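Local coordinates for protein probable M18-family aminopeptidase 1 (PDB 2GLF) that probably removes amino acids from the N-terminus of peptides as a zinc-type metallopeptidase, here holding manganese ions in its two-metal centre, at residues A[90-95]-A[276-281]. Sequence-based numbering, arbitrary orientation.
Sequences VAHIDS and DKEEIG. With MN (manganese (II) ion), chain E; MN (manganese (II) ion), chain F.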
ATOM      1  N   VAL A  90      28.027 -16.018 -39.588  1.00 16.13           N
ATOM      2  CA  VAL A  90      28.375 -14.720 -39.019  1.00 15.50           C
ATOM      3  C   VAL A  90      28.253 -14.670 -37.510  1.00 15.38           C
ATOM      4  O   VAL A  90      27.399 -15.339 -36.925  1.00 16.45           O
ATOM      5  CB  VAL A  90      27.493 -13.607 -39.605  1.00 17.23           C
ATOM      6  CG1 VAL A  90      27.675 -13.552 -41.100  1.00 17.59           C
ATOM      7  CG2 VAL A  90      26.033 -13.859 -39.256  1.00 16.54           C
ATOM      8  N   ALA A  91      29.110 -13.866 -36.889  1.00  9.46           N
ATOM      9  CA  ALA A  91      29.107 -13.703 -35.441  1.00  9.46           C
ATOM     10  C   ALA A  91      29.559 -12.298 -35.050  1.00  9.46           C
ATOM     11  O   ALA A  91      29.935 -11.496 -35.906  1.00  9.46           O
ATOM     12  CB  ALA A  91      30.013 -14.739 -34.802  1.00  1.76           C
ATOM     13  N   HIS A  92      29.503 -11.995 -33.758  1.00  9.29           N
ATOM     14  CA  HIS A  92      29.932 -10.692 -33.270  1.00  9.33           C
ATOM     15  C   HIS A  92      31.084 -10.865 -32.288  1.00  9.51           C
ATOM     16  O   HIS A  92      31.153 -11.855 -31.559  1.00  9.46           O
ATOM     17  CB  HIS A  92      28.756  -9.925 -32.636  1.00 13.57           C
ATOM     18  CG  HIS A  92      28.262 -10.489 -31.337  1.00 14.27           C
ATOM     19  ND1 HIS A  92      28.758 -10.085 -30.113  1.00 16.58           N
ATOM     20  CD2 HIS A  92      27.258 -11.359 -31.067  1.00 14.89           C
ATOM     21  CE1 HIS A  92      28.076 -10.677 -29.147  1.00 16.43           C
ATOM     22  NE2 HIS A  92      27.160 -11.455 -29.698  1.00 15.74           N
ATOM     23  N   ILE A  93      32.007  -9.913 -32.290  1.00  9.30           N
ATOM     24  CA  ILE A  93      33.157 -10.006 -31.420  1.00  9.26           C
ATOM     25  C   ILE A  93      33.176  -8.972 -30.305  1.00  9.42           C
ATOM     26  O   ILE A  93      34.173  -8.842 -29.596  1.00  9.34           O
ATOM     27  CB  ILE A  93      34.471  -9.933 -32.235  1.00  9.49           C
ATOM     28  CG1 ILE A  93      34.475  -8.699 -33.133  1.00  9.49           C
ATOM     29  CG2 ILE A  93      34.623 -11.185 -33.080  1.00  9.49           C
ATOM     30  CD1 ILE A  93      35.737  -8.556 -33.945  1.00  9.58           C
ATOM     31  N   ASP A  94      32.083  -8.237 -30.139  1.00  8.51           N
ATOM     32  CA  ASP A  94      32.017  -7.270 -29.049  1.00 10.22           C
ATOM     33  C   ASP A  94      31.335  -7.988 -27.878  1.00 11.43           C
ATOM     34  O   ASP A  94      30.514  -8.883 -28.092  1.00 11.75           O
ATOM     35  CB  ASP A  94      31.207  -6.038 -29.452  1.00 19.59           C
ATOM     36  CG  ASP A  94      29.767  -6.365 -29.776  1.00 22.87           C
ATOM     37  OD1 ASP A  94      28.871  -5.650 -29.275  1.00 25.20           O
ATOM     38  OD2 ASP A  94      29.531  -7.334 -30.536  1.00 28.56           O
ATOM     39  N   SER A  95      31.681  -7.614 -26.650  1.00 19.64           N
ATOM     40  CA  SER A  95      31.093  -8.240 -25.467  1.00 20.36           C
ATOM     41  C   SER A  95      30.794  -7.225 -24.379  1.00 20.08           C
ATOM     42  O   SER A  95      31.467  -6.200 -24.280  1.00 19.98           O
ATOM     43  CB  SER A  95      32.040  -9.289 -24.889  1.00 20.48           C
ATOM     44  OG  SER A  95      32.119 -10.422 -25.724  1.00 23.20           O
ATOM     45  N   ASP A 276      30.934  -5.907 -34.797  1.00 12.99           N
ATOM     46  CA  ASP A 276      31.117  -5.218 -33.523  1.00 12.99           C
ATOM     47  C   ASP A 276      29.786  -4.489 -33.278  1.00 12.99           C
ATOM     48  O   ASP A 276      28.977  -4.362 -34.196  1.00 12.99           O
ATOM     49  CB  ASP A 276      32.324  -4.259 -33.679  1.00 15.76           C
ATOM     50  CG  ASP A 276      32.299  -3.052 -32.733  1.00 18.04           C
ATOM     51  OD1 ASP A 276      32.292  -1.910 -33.254  1.00 20.81           O
ATOM     52  OD2 ASP A 276      32.320  -3.216 -31.489  1.00 19.87           O
ATOM     53  N   LYS A 277      29.528  -4.060 -32.047  1.00 12.04           N
ATOM     54  CA  LYS A 277      28.294  -3.335 -31.740  1.00 11.43           C
ATOM     55  C   LYS A 277      26.994  -4.145 -31.661  1.00 11.87           C
ATOM     56  O   LYS A 277      25.926  -3.563 -31.514  1.00 10.59           O
ATOM     57  CB  LYS A 277      28.090  -2.189 -32.745  1.00 19.39           C
ATOM     58  CG  LYS A 277      28.688  -0.845 -32.343  1.00 18.92           C
ATOM     59  CD  LYS A 277      30.155  -0.971 -31.989  1.00 20.91           C
ATOM     60  CE  LYS A 277      30.823   0.381 -31.769  1.00 19.62           C
ATOM     61  NZ  LYS A 277      30.321   1.083 -30.559  1.00 17.89           N
ATOM     62  N   GLU A 278      27.054  -5.469 -31.756  1.00 20.90           N
ATOM     63  CA  GLU A 278      25.816  -6.246 -31.680  1.00 21.85           C
ATOM     64  C   GLU A 278      25.177  -6.105 -30.301  1.00 22.10           C
ATOM     65  O   GLU A 278      23.959  -5.961 -30.194  1.00 22.55           O
ATOM     66  CB  GLU A 278      26.074  -7.726 -31.960  1.00 24.52           C
ATOM     67  CG  GLU A 278      25.879  -8.628 -30.748  1.00 27.63           C
ATOM     68  CD  GLU A 278      24.436  -8.989 -30.481  1.00 32.08           C
ATOM     69  OE1 GLU A 278      24.166  -9.606 -29.423  1.00 35.00           O
ATOM     70  OE2 GLU A 278      23.576  -8.670 -31.327  1.00 32.10           O
ATOM     71  N   GLU A 279      26.007  -6.157 -29.258  1.00 13.65           N
ATOM     72  CA  GLU A 279      25.538  -6.048 -27.881  1.00 13.09           C
ATOM     73  C   GLU A 279      24.803  -4.745 -27.566  1.00 12.83           C
ATOM     74  O   GLU A 279      24.326  -4.570 -26.449  1.00 12.83           O
ATOM     75  CB  GLU A 279      26.706  -6.205 -26.898  1.00 10.99           C
ATOM     76  CG  GLU A 279      27.322  -7.603 -26.803  1.00 10.85           C
ATOM     77  CD  GLU A 279      26.370  -8.658 -26.260  1.00 10.65           C
ATOM     78  OE1 GLU A 279      25.264  -8.315 -25.812  1.00 10.65           O
ATOM     79  OE2 GLU A 279      26.733  -9.845 -26.277  1.00 12.96           O
ATOM     80  N   ILE A 280      24.726  -3.822 -28.524  1.00 10.40           N
ATOM     81  CA  ILE A 280      24.007  -2.564 -28.302  1.00 10.88           C
ATOM     82  C   ILE A 280      22.982  -2.286 -29.399  1.00 11.50           C
ATOM     83  O   ILE A 280      22.450  -1.178 -29.494  1.00 11.14           O
ATOM     84  CB  ILE A 280      24.972  -1.330 -28.169  1.00  8.68           C
ATOM     85  CG1 ILE A 280      25.904  -1.209 -29.379  1.00  8.68           C
ATOM     86  CG2 ILE A 280      25.774  -1.439 -26.888  1.00  8.68           C
ATOM     87  CD1 ILE A 280      25.268  -0.571 -30.615  1.00  8.68           C
ATOM     88  N   GLY A 281      22.707  -3.295 -30.224  1.00 30.02           N
ATOM     89  CA  GLY A 281      21.739  -3.135 -31.295  1.00 31.22           C
ATOM     90  C   GLY A 281      22.300  -3.202 -32.706  1.00 32.43           C
ATOM     91  O   GLY A 281      21.538  -3.308 -33.664  1.00 32.89           O
TER
HETATM   92 MN    MN E5001      25.502 -12.819 -28.535  1.00 17.51          MN
HETATM   93 MN    MN F5002      25.088 -10.951 -25.793  1.00 19.73          MN
HETATM   94  O   HOH W   1      24.323 -14.450 -27.301  1.00 24.06           O
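The two-metal centre of this probable M18-family aminopeptidase is built at the ends of neighbouring parallel strands, where His92 and Glu279 each hold a different manganese while Asp94 ties the turn after His92 to the loop that carries Glu279. Strand 87-92 runs beside strand 270-275 in the mixed central sheet, and both segments leave the sheet just here. His92 NE2 binds one manganese at 2.4 Å, along with Asp326 and Asp249; the other is held by Glu279 OE2 at 2.0 Å, with His425 and the second oxygen of the bridging Asp249. Glu279 OE2 comes within 3.3 Å of His92 CE1, its carboxylate turned 80° from the imidazole plane. Over one face of that ring lies Glu278, whose chain bends at chi2 and carries OE1 up toward the His92 metal, 3.6 Å away. Asp94 is the second-shell piece. Its CG sits between the backbone N and the carbonyl carbon (chi1 62°), which aims the carboxylate at the 3-10 turn; the syn lone pair of OD1 takes Glu279 N, and Tyr119 OH bonds the same oxygen. At the other ring nitrogen, His92 ND1 makes two weak bonds of 2.9 Å, to Asp94 OD2 and to Asp94 O. With an alanine in place of Asp94, Glu279 N and Tyr119 OH would probably lose their shared partner, and ND1 one of its two weak acceptors. The other, Asp94 O, lies in the ring plane at its edge.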